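Chitinase (Thermococcus chitonophagus, PDB 5XSW) probably hydrolyses chitin chains internally as an endochitinase, and is represented here by a fragment that holds a bound glycan in its pocket. Local coordinates at residues Leu397-Asp400 against Asp401-Tyr404; Asp445-Tyr449 against Arg450-Leu454; Ala309-Gly312 against Asp313-Glu317; Ser299-Met302 against Glu303-Leu307. All blocks are in the same frame, centred on the assembly; numbering follows the deposited sequence.

Interaction 1 (Leu397-Asp400 against Asp401-Tyr404); sequences LTWD and DIEY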
loop_
_atom_site.group_PDB
_atom_site.type_symbol
_atom_site.label_atom_id
_atom_site.label_comp_id
_atom_site.label_asym_id
_atom_site.label_seq_id
_atom_site.Cartn_x
_atom_site.Cartn_y
_atom_site.Cartn_z
ATOM N N LEU A 397 31.078 19.157 3.992
ATOM C CA LEU A 397 29.984 19.557 3.123
ATOM C C LEU A 397 30.296 20.944 2.580
ATOM O O LEU A 397 30.563 21.850 3.372
ATOM C CB LEU A 397 28.653 19.601 3.889
ATOM C CG LEU A 397 28.311 18.395 4.770
ATOM C CD1 LEU A 397 27.005 18.615 5.547
ATOM C CD2 LEU A 397 28.185 17.177 3.813
ATOM N N THR A 398 30.172 21.120 1.268
ATOM C CA THR A 398 30.451 22.377 0.596
ATOM C C THR A 398 29.133 23.046 0.368
ATOM O O THR A 398 28.058 22.411 0.526
ATOM C CB THR A 398 31.135 22.151 -0.772
ATOM O OG1 THR A 398 30.205 21.488 -1.636
ATOM C CG2 THR A 398 32.382 21.299 -0.631
ATOM N N TRP A 399 29.171 24.300 -0.067
ATOM C CA TRP A 399 27.916 24.993 -0.323
ATOM C C TRP A 399 27.101 24.260 -1.408
ATOM O O TRP A 399 25.882 24.135 -1.297
ATOM C CB TRP A 399 28.097 26.489 -0.752
ATOM C CG TRP A 399 26.737 27.041 -1.132
ATOM C CD1 TRP A 399 26.317 27.487 -2.372
ATOM C CD2 TRP A 399 25.585 27.107 -0.275
ATOM N NE1 TRP A 399 24.978 27.842 -2.317
ATOM C CE2 TRP A 399 24.522 27.626 -1.036
ATOM C CE3 TRP A 399 25.367 26.799 1.074
ATOM C CZ2 TRP A 399 23.280 27.820 -0.507
ATOM C CZ3 TRP A 399 24.131 26.978 1.590
ATOM C CH2 TRP A 399 23.095 27.492 0.816
ATOM N N ASP A 400 27.760 23.829 -2.482
ATOM C CA ASP A 400 27.089 23.068 -3.536
ATOM C C ASP A 400 26.355 21.808 -2.961
ATOM O O ASP A 400 25.261 21.505 -3.391
ATOM C CB ASP A 400 28.095 22.620 -4.598
ATOM C CG ASP A 400 28.476 23.773 -5.575
ATOM O OD1 ASP A 400 27.818 24.828 -5.570
ATOM O OD2 ASP A 400 29.382 23.587 -6.379
ATOM N N ASP A 401 26.993 21.113 -2.032
ATOM C CA ASP A 401 26.353 19.961 -1.338
ATOM C C ASP A 401 25.043 20.341 -0.647
ATOM O O ASP A 401 24.027 19.626 -0.760
ATOM C CB ASP A 401 27.289 19.383 -0.276
ATOM C CG ASP A 401 28.527 18.743 -0.855
ATOM O OD1 ASP A 401 28.518 18.345 -2.048
ATOM O OD2 ASP A 401 29.504 18.622 -0.110
ATOM N N ILE A 402 25.072 21.463 0.090
ATOM C CA ILE A 402 23.924 21.934 0.864
ATOM C C ILE A 402 22.819 22.390 -0.063
ATOM O O ILE A 402 21.638 22.067 0.110
ATOM C CB ILE A 402 24.316 23.119 1.818
ATOM C CG1 ILE A 402 25.435 22.702 2.771
ATOM C CG2 ILE A 402 23.113 23.625 2.598
ATOM C CD1 ILE A 402 25.113 21.628 3.720
ATOM N N GLU A 403 23.215 23.133 -1.090
ATOM C CA GLU A 403 22.260 23.609 -2.058
ATOM C C GLU A 403 21.542 22.455 -2.755
ATOM O O GLU A 403 20.330 22.496 -3.011
ATOM C CB GLU A 403 22.999 24.492 -3.101
ATOM C CG GLU A 403 22.119 24.807 -4.292
ATOM C CD GLU A 403 20.992 25.792 -3.979
ATOM O OE1 GLU A 403 21.180 26.638 -3.075
ATOM O OE2 GLU A 403 19.913 25.728 -4.640
ATOM N N TYR A 404 22.331 21.473 -3.147
ATOM C CA TYR A 404 21.805 20.288 -3.824
ATOM C C TYR A 404 20.791 19.570 -2.900
ATOM O O TYR A 404 19.644 19.256 -3.267
ATOM C CB TYR A 404 22.985 19.363 -4.180
ATOM C CG TYR A 404 22.505 17.998 -4.635
ATOM C CD1 TYR A 404 21.669 17.858 -5.742
ATOM C CD2 TYR A 404 22.871 16.860 -3.935
ATOM C CE1 TYR A 404 21.214 16.584 -6.133
ATOM C CE2 TYR A 404 22.442 15.614 -4.323
ATOM C CZ TYR A 404 21.620 15.480 -5.411
ATOM O OH TYR A 404 21.209 14.191 -5.727
#

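Interaction 2 (Asp445-Tyr449 against Arg450-Leu454); sequences DHISY and RYDFL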
loop_
_atom_site.group_PDB
_atom_site.type_symbol
_atom_site.label_atom_id
_atom_site.label_comp_id
_atom_site.label_asym_id
_atom_site.label_seq_id
_atom_site.Cartn_x
_atom_site.Cartn_y
_atom_site.Cartn_z
ATOM N N ASP A 445 36.098 26.776 3.651
ATOM C CA ASP A 445 35.771 26.067 2.398
ATOM C C ASP A 445 34.719 24.927 2.551
ATOM O O ASP A 445 34.367 24.281 1.559
ATOM C CB ASP A 445 37.052 25.457 1.788
ATOM C CG ASP A 445 37.990 24.834 2.850
ATOM O OD1 ASP A 445 37.792 25.055 4.103
ATOM O OD2 ASP A 445 38.957 24.130 2.414
ATOM N N HIS A 446 34.263 24.668 3.779
ATOM C CA HIS A 446 33.232 23.635 4.003
ATOM C C HIS A 446 32.746 23.754 5.432
ATOM O O HIS A 446 33.341 24.482 6.221
ATOM C CB HIS A 446 33.798 22.225 3.756
ATOM C CG HIS A 446 34.960 21.903 4.642
ATOM N ND1 HIS A 446 36.268 22.083 4.246
ATOM C CD2 HIS A 446 35.015 21.414 5.904
ATOM C CE1 HIS A 446 37.082 21.738 5.233
ATOM N NE2 HIS A 446 36.347 21.328 6.251
ATOM N N ILE A 447 31.629 23.072 5.757
ATOM C CA ILE A 447 31.258 22.855 7.143
ATOM C C ILE A 447 31.372 21.334 7.430
ATOM O O ILE A 447 31.691 20.538 6.551
ATOM C CB ILE A 447 29.804 23.343 7.456
ATOM C CG1 ILE A 447 28.784 22.573 6.617
ATOM C CG2 ILE A 447 29.651 24.844 7.209
ATOM C CD1 ILE A 447 27.356 22.911 6.962
ATOM N N SER A 448 31.141 20.955 8.672
ATOM C CA SER A 448 31.278 19.586 9.105
ATOM C C SER A 448 29.889 18.919 9.193
ATOM O O SER A 448 28.965 19.493 9.785
ATOM C CB SER A 448 31.921 19.504 10.462
ATOM O OG SER A 448 31.747 18.200 11.019
ATOM N N TYR A 449 29.760 17.709 8.635
ATOM C CA TYR A 449 28.497 16.965 8.793
ATOM C C TYR A 449 28.255 16.709 10.292
ATOM O O TYR A 449 27.236 17.084 10.859
ATOM C CB TYR A 449 28.551 15.652 8.018
ATOM C CG TYR A 449 27.333 14.802 8.338
ATOM C CD1 TYR A 449 26.147 15.001 7.675
ATOM C CD2 TYR A 449 27.402 13.814 9.296
ATOM C CE1 TYR A 449 24.988 14.177 7.943
ATOM C CE2 TYR A 449 26.262 12.984 9.598
ATOM C CZ TYR A 449 25.096 13.185 8.903
ATOM O OH TYR A 449 24.027 12.374 9.194
ATOM N N ARG A 450 29.240 16.118 10.939
ATOM C CA ARG A 450 29.095 15.764 12.348
ATOM C C ARG A 450 28.760 16.991 13.250
ATOM O O ARG A 450 27.818 16.954 14.060
ATOM C CB ARG A 450 30.388 15.090 12.848
ATOM C CG ARG A 450 30.253 14.714 14.327
ATOM C CD ARG A 450 31.481 14.040 14.868
ATOM N NE ARG A 450 31.510 14.147 16.321
ATOM C CZ ARG A 450 32.432 13.556 17.093
ATOM N NH1 ARG A 450 33.376 12.769 16.563
ATOM N NH2 ARG A 450 32.391 13.734 18.402
ATOM N N TYR A 451 29.510 18.087 13.075
ATOM C CA TYR A 451 29.418 19.222 14.020
ATOM C C TYR A 451 28.402 20.273 13.619
ATOM O O TYR A 451 27.782 20.911 14.479
ATOM C CB TYR A 451 30.821 19.850 14.198
ATOM C CG TYR A 451 31.785 18.910 14.888
ATOM C CD1 TYR A 451 31.727 18.701 16.252
ATOM C CD2 TYR A 451 32.672 18.153 14.144
ATOM C CE1 TYR A 451 32.592 17.805 16.872
ATOM C CE2 TYR A 451 33.535 17.258 14.752
ATOM C CZ TYR A 451 33.486 17.087 16.104
ATOM O OH TYR A 451 34.364 16.187 16.679
ATOM N N ASP A 452 28.215 20.480 12.312
ATOM C CA ASP A 452 27.412 21.598 11.848
ATOM C C ASP A 452 26.054 21.267 11.235
ATOM O O ASP A 452 25.194 22.143 11.126
ATOM C CB ASP A 452 28.192 22.378 10.785
ATOM C CG ASP A 452 29.483 22.950 11.324
ATOM O OD1 ASP A 452 29.441 23.569 12.419
ATOM O OD2 ASP A 452 30.518 22.764 10.665
ATOM N N PHE A 453 25.880 20.067 10.686
ATOM C CA PHE A 453 24.700 19.936 9.824
ATOM C C PHE A 453 23.346 20.004 10.580
ATOM O O PHE A 453 22.354 20.497 10.032
ATOM C CB PHE A 453 24.782 18.628 8.946
ATOM C CG PHE A 453 23.744 18.614 7.836
ATOM C CD1 PHE A 453 23.776 19.563 6.844
ATOM C CD2 PHE A 453 22.724 17.650 7.811
ATOM C CE1 PHE A 453 22.792 19.604 5.822
ATOM C CE2 PHE A 453 21.751 17.649 6.812
ATOM C CZ PHE A 453 21.772 18.623 5.812
ATOM N N LEU A 454 23.272 19.547 11.841
ATOM C CA LEU A 454 22.007 19.722 12.553
ATOM C C LEU A 454 21.639 21.201 12.720
ATOM O O LEU A 454 20.460 21.576 12.648
ATOM C CB LEU A 454 22.038 19.089 13.949
ATOM C CG LEU A 454 21.942 17.555 13.984
ATOM C CD1 LEU A 454 21.947 17.032 15.464
ATOM C CD2 LEU A 454 20.630 17.129 13.237
#

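Interaction 3 (Ala309-Gly312 against Asp313-Glu317); sequences AAVG and DKYNE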
loop_
_atom_site.group_PDB
_atom_site.type_symbol
_atom_site.label_atom_id
_atom_site.label_comp_id
_atom_site.label_asym_id
_atom_site.label_seq_id
_atom_site.Cartn_x
_atom_site.Cartn_y
_atom_site.Cartn_z
ATOM N N ALA A 309 -2.467 6.132 17.938
ATOM C CA ALA A 309 -3.863 6.501 17.603
ATOM C C ALA A 309 -4.849 5.481 18.127
ATOM O O ALA A 309 -6.022 5.808 18.377
ATOM C CB ALA A 309 -4.076 6.640 16.097
ATOM N N ALA A 310 -4.404 4.237 18.222
ATOM C CA ALA A 310 -5.297 3.164 18.637
ATOM C C ALA A 310 -5.349 3.007 20.147
ATOM O O ALA A 310 -6.362 2.623 20.681
ATOM C CB ALA A 310 -4.842 1.815 18.041
ATOM N N VAL A 311 -4.219 3.158 20.822
ATOM C CA VAL A 311 -4.207 2.778 22.249
ATOM C C VAL A 311 -4.044 3.999 23.190
ATOM O O VAL A 311 -4.158 3.860 24.407
ATOM C CB VAL A 311 -3.124 1.729 22.546
ATOM C CG1 VAL A 311 -3.247 0.558 21.559
ATOM C CG2 VAL A 311 -1.750 2.319 22.499
ATOM N N GLY A 312 -3.824 5.180 22.615
ATOM C CA GLY A 312 -3.644 6.414 23.353
ATOM C C GLY A 312 -2.663 6.321 24.506
ATOM O O GLY A 312 -1.508 5.871 24.352
ATOM N N ASP A 313 -3.137 6.725 25.691
ATOM C CA ASP A 313 -2.282 6.839 26.887
ATOM C C ASP A 313 -1.607 5.546 27.284
ATOM O O ASP A 313 -0.540 5.538 27.892
ATOM C CB ASP A 313 -3.115 7.361 28.071
ATOM C CG ASP A 313 -3.319 8.881 28.007
ATOM O OD1 ASP A 313 -2.503 9.567 27.323
ATOM O OD2 ASP A 313 -4.290 9.383 28.633
ATOM N N LYS A 314 -2.218 4.429 26.934
ATOM C CA LYS A 314 -1.589 3.141 27.225
ATOM C C LYS A 314 -0.217 2.955 26.569
ATOM O O LYS A 314 0.615 2.172 27.058
ATOM C CB LYS A 314 -2.549 2.029 26.779
ATOM C CG LYS A 314 -2.396 0.704 27.487
ATOM C CD LYS A 314 -3.646 -0.213 27.386
ATOM C CE LYS A 314 -3.417 -1.542 28.237
ATOM N NZ LYS A 314 -4.515 -2.609 28.291
ATOM N N TYR A 315 0.041 3.663 25.460
ATOM C CA TYR A 315 1.359 3.489 24.798
ATOM C C TYR A 315 2.489 3.984 25.703
ATOM O O TYR A 315 3.467 3.296 25.935
ATOM C CB TYR A 315 1.400 4.246 23.451
ATOM C CG TYR A 315 2.583 3.883 22.559
ATOM C CD1 TYR A 315 3.821 4.437 22.771
ATOM C CD2 TYR A 315 2.445 2.930 21.499
ATOM C CE1 TYR A 315 4.928 4.118 21.931
ATOM C CE2 TYR A 315 3.529 2.604 20.668
ATOM C CZ TYR A 315 4.759 3.201 20.880
ATOM O OH TYR A 315 5.819 2.873 20.065
ATOM N N ASN A 316 2.371 5.204 26.202
ATOM C CA ASN A 316 3.410 5.706 27.140
ATOM C C ASN A 316 3.469 4.890 28.469
ATOM O O ASN A 316 4.525 4.700 29.055
ATOM C CB ASN A 316 3.164 7.197 27.440
ATOM C CG ASN A 316 3.417 8.067 26.208
ATOM O OD1 ASN A 316 4.168 7.655 25.332
ATOM N ND2 ASN A 316 2.783 9.222 26.120
ATOM N N GLU A 317 2.328 4.354 28.866
ATOM C CA GLU A 317 2.288 3.498 30.052
ATOM C C GLU A 317 3.103 2.238 29.789
ATOM O O GLU A 317 3.923 1.836 30.602
ATOM C CB GLU A 317 0.831 3.188 30.422
ATOM C CG GLU A 317 0.697 2.304 31.630
ATOM C CD GLU A 317 -0.746 1.817 31.851
ATOM O OE1 GLU A 317 -1.614 2.131 31.005
ATOM O OE2 GLU A 317 -1.002 1.118 32.870
HETATM O O HOH W 1 0.436 7.256 25.334
#

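Interaction 4 (Ser299-Met302 against Glu303-Leu307); sequences SLTM and ERELL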
loop_
_atom_site.group_PDB
_atom_site.type_symbol
_atom_site.label_atom_id
_atom_site.label_comp_id
_atom_site.label_asym_id
_atom_site.label_seq_id
_atom_site.Cartn_x
_atom_site.Cartn_y
_atom_site.Cartn_z
ATOM N N SER A 299 7.805 5.684 7.087
ATOM C CA SER A 299 7.151 4.386 7.217
ATOM C C SER A 299 7.164 3.866 8.665
ATOM O O SER A 299 6.174 3.313 9.163
ATOM C CB SER A 299 7.852 3.351 6.299
ATOM O OG SER A 299 7.063 2.163 6.237
ATOM N N LEU A 300 8.310 3.988 9.313
ATOM C CA LEU A 300 8.458 3.622 10.712
ATOM C C LEU A 300 7.598 4.508 11.605
ATOM O O LEU A 300 6.950 4.045 12.528
ATOM C CB LEU A 300 9.918 3.715 11.121
ATOM C CG LEU A 300 10.820 2.686 10.451
ATOM C CD1 LEU A 300 12.262 3.151 10.440
ATOM C CD2 LEU A 300 10.681 1.353 11.149
ATOM N N THR A 301 7.574 5.787 11.277
ATOM C CA THR A 301 6.802 6.761 12.015
ATOM C C THR A 301 5.332 6.392 11.943
ATOM O O THR A 301 4.618 6.500 12.918
ATOM C CB THR A 301 7.020 8.175 11.460
ATOM O OG1 THR A 301 8.354 8.587 11.746
ATOM C CG2 THR A 301 6.041 9.155 12.070
ATOM N N MET A 302 4.904 5.915 10.784
ATOM C CA MET A 302 3.524 5.542 10.582
ATOM C C MET A 302 3.128 4.440 11.556
ATOM O O MET A 302 2.053 4.479 12.110
ATOM C CB MET A 302 3.302 5.067 9.148
ATOM C CG MET A 302 1.930 4.472 8.888
ATOM S SD MET A 302 1.809 2.721 9.293
ATOM C CE MET A 302 2.630 1.990 7.884
ATOM N N GLU A 303 4.002 3.471 11.775
ATOM C CA GLU A 303 3.673 2.398 12.694
ATOM C C GLU A 303 3.451 2.953 14.098
ATOM O O GLU A 303 2.471 2.631 14.747
ATOM C CB GLU A 303 4.806 1.381 12.753
ATOM C CG GLU A 303 5.205 0.758 11.432
ATOM C CD GLU A 303 6.433 -0.110 11.571
ATOM O OE1 GLU A 303 6.554 -0.781 12.601
ATOM O OE2 GLU A 303 7.276 -0.109 10.668
ATOM N N ARG A 304 4.355 3.822 14.529
ATOM C CA ARG A 304 4.292 4.403 15.857
ATOM C C ARG A 304 3.053 5.256 16.029
ATOM O O ARG A 304 2.371 5.150 17.029
ATOM C CB ARG A 304 5.544 5.231 16.130
ATOM C CG ARG A 304 5.719 5.656 17.576
ATOM C CD ARG A 304 7.170 5.965 17.874
ATOM N NE ARG A 304 7.404 6.488 19.212
ATOM C CZ ARG A 304 7.403 7.775 19.524
ATOM N NH1 ARG A 304 7.157 8.689 18.603
ATOM N NH2 ARG A 304 7.642 8.150 20.765
ATOM N N GLU A 305 2.758 6.069 15.023
ATOM C CA GLU A 305 1.559 6.903 15.005
ATOM C C GLU A 305 0.295 6.064 15.038
ATOM O O GLU A 305 -0.708 6.440 15.700
ATOM C CB GLU A 305 1.514 7.848 13.786
ATOM C CG GLU A 305 2.598 9.025 13.790
ATOM C CD GLU A 305 2.120 10.324 14.500
ATOM O OE1 GLU A 305 0.961 10.337 14.976
ATOM O OE2 GLU A 305 2.876 11.357 14.502
ATOM N N LEU A 306 0.301 4.936 14.328
ATOM C CA LEU A 306 -0.891 4.081 14.292
ATOM C C LEU A 306 -1.138 3.465 15.706
ATOM O O LEU A 306 -2.294 3.375 16.178
ATOM C CB LEU A 306 -0.715 2.933 13.272
ATOM C CG LEU A 306 -1.838 1.918 13.210
ATOM C CD1 LEU A 306 -3.141 2.529 12.724
ATOM C CD2 LEU A 306 -1.374 0.779 12.249
ATOM N N LEU A 307 -0.073 2.976 16.322
ATOM C CA LEU A 307 -0.182 2.401 17.663
ATOM C C LEU A 307 -0.761 3.462 18.617
ATOM O O LEU A 307 -1.735 3.217 19.341
ATOM C CB LEU A 307 1.163 1.895 18.134
ATOM C CG LEU A 307 1.532 0.530 17.480
ATOM C CD1 LEU A 307 2.985 0.152 17.619
ATOM C CD2 LEU A 307 0.636 -0.657 17.939
HETATM O O HOH W 2 6.550 0.096 8.045
#

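Interaction 1 (Leu397-Asp400 against Asp401-Tyr404)
Trp399 lays one face of its indole over the CB of Glu403, which stands 4.3 Å from the centroid of the five-membered ring in a CH-pi contact displaced toward the rim. The indole reaches along the first turn because its CG is anti to the backbone N (chi1 174°). Its CZ3 meets Ile402 CG2 at 3.6 Å. Glu403 OE1 comes to 3.5 Å from Trp399 CZ2. The carboxylate of Glu403 is turned 59° from the ring plane, so the two flat groups do not stack. Lys432 of helix 421-439 adds a cation-pi contact to the same ring.

Ile402 also points CD1 back at Leu397 CD1, 4.0 Å away, their side chains crossing at about a right angle beside Phe453.

The polar half lies at the start of the helix. Thr398 OG1 takes the N-H of Asp401 at 3.3 Å, and Asp401 OD2 in return receives the N-H of Thr398 at 2.9 Å, nearly straight at 168° but arriving from above the carboxylate plane. That carboxylate has further partners: OD2 makes a salt bridge to Lys186 and OD1 a hydrogen bond to Tyr187. The backbone bonds Ile402 N to Thr398 O, Glu403 N to Trp399 O and Tyr404 N to Asp400 O form the first turn. Two reciprocal bonds between the N-cap residue and the third residue of the helix make this a capping box, which opens helix 399-412 one residue after strand 396-397.

Interaction 2 (Asp445-Tyr449 against Arg450-Leu454)
Among the polar contacts, two side chains and two N-H groups are exchanged between Ser448 and the first turn after it. Ser448 OG receives the N-H of Tyr451 at 3.0 Å, placed there by a chi1 of 165° that sets the hydroxyl beside its own carbonyl carbon. In the other direction Asp452 OD2 takes the N-H of Ser448 at 2.8 Å, using the anti lone pair, the one turned away from OD1, in a bond that is nearly straight at 172°. Both acceptors have second partners: Ser448 OG also bonds Asp394, while Asp452 OD2 bonds Trp442 and OD1 bonds Tyr139, so the buried carboxylate is gripped at both oxygens.

Ser448 is thus the N-cap of helix 449-461 and at the same time the last residue of strand 447-448, and the chain passes from a two-stranded antiparallel sheet into a helix without an intervening loop. The backbone bonds Asp452 N to Ser448 O and Phe453 N to Tyr449 O begin the helical pattern.

Van der Waals and ring contacts fill in around the cap. Ile447 CB lies 3.3 Å from Asp452 OD2, and its CD1 reaches Asp452 CB at 3.9 Å. The hydroxyl of Ser448 sits at the edge of the Tyr451 ring, its OG 3.3 Å from CD2, whereas Arg450 CG covers one face of that ring and Tyr451 OH lies over the Arg450 guanidinium. Arg450 NH2 goes on to bond Gln161 and Pro142 O. Farther round, an apolar contact brings Tyr449 CD1 to 4.1 Å from Phe453 CB; Tyr449 OH is held by Ala189 O.

Interaction 3 (Ala309-Gly312 against Asp313-Glu317)
A helix-to-helix junction at a glycine is the element here: helix 288-311 stops at Val311, and Gly312, with a positive phi of 48°, turns the chain into helix 313-321. The two sides are joined first through the backbone. Val311 O accepts from Lys314 N at 3.2 Å, and Gly312 O accepts from Tyr315 N at 2.9 Å, both donors standing above the carbonyl planes. Gly312 O has a further partner, a water at 2.6 Å that donates to it and receives the N-H of Asn316 at 3.0 Å. The water therefore bridges the turn to the new helix.

The side-chain part is small. Val311 CG2, lying between its backbone N and carbonyl carbon (chi1 -51° for CG1), touches Tyr315 CB at 3.8 Å, and it comes to the edge of the Tyr315 ring, near its plane.

From there the tyrosine reaches back along the preceding helix: its ring stacks on Tyr308 and packs on Leu307 and Arg304, and its hydroxyl bonds Glu328 of helix 327-338. Lys314, extended, instead makes a cation-pi contact with Trp353 of helix 353-357.

Interaction 4 (Ser299-Met302 against Glu303-Leu307)
Leu300 and Glu303 lie side by side one turn apart, pointing the same way, with Leu300 CD2 3.7 Å from Glu303 OE2. Glu303 has its CG anti to the carbonyl carbon (chi1 -57°) and runs extended beyond it, a shape that carries the carboxylate back along the helix toward Ser299. There a water lies 2.7 Å from Glu303 OE2 and 2.8 Å from Ser299 OG and bridges the two side chains across the turn.

All of this belongs to the middle of helix 288-311, a long helix buried among helices 203-214, 327-338 and 340-346. Its backbone bonds run in the i to i+4 pattern, with Glu305 N to Thr301 O at 2.8 Å the shortest of those between the two segments, while Glu303 N is held weakly by Ser299 O and by Leu300 O. Leu300 faces helix 203-214, and the Glu303 side chain packs against Ile332 and Tyr336 of helix 327-338 and Val340 and Ile343 of helix 340-346.

On another side of the helix Thr301 and Glu305 run alongside each other, with Thr301 CG2 3.9 Å from Glu305 CG. The glutamate bends sharply at chi2 (-89°), and its carboxylate is taken by Arg106 in a salt bridge and by Tyr112 in a hydrogen bond, while Arg304, extended from CG to NE, makes a salt bridge with Glu328. Met302, bent at both chi2 and chi3, folds its sulfur back over its own turn, where SD lies 3.4 Å from Glu303 N.

Overall arrangement
Along the chain the order is interaction 4, interaction 3, interaction 1, interaction 2. The first two share helix 288-311: interaction 4 lies in its middle, about 7 Å from the centre of the chain, and interaction 3 at its end, their centres about 13 Å apart and Tyr315 packing on Leu307 and Arg304. Interactions 1 and 2, with centres about 11 Å apart, begin two helices that follow the paired strands 396-397 and 447-448, and they meet through Leu397, Ile402, Ile447 and Phe453. Interactions 1 and 3 have centres about 41 Å apart on opposite sides of the chain's centre. One pair thus builds the buried helix 288-311 and its exit, the other two strand-to-helix passages that pack together.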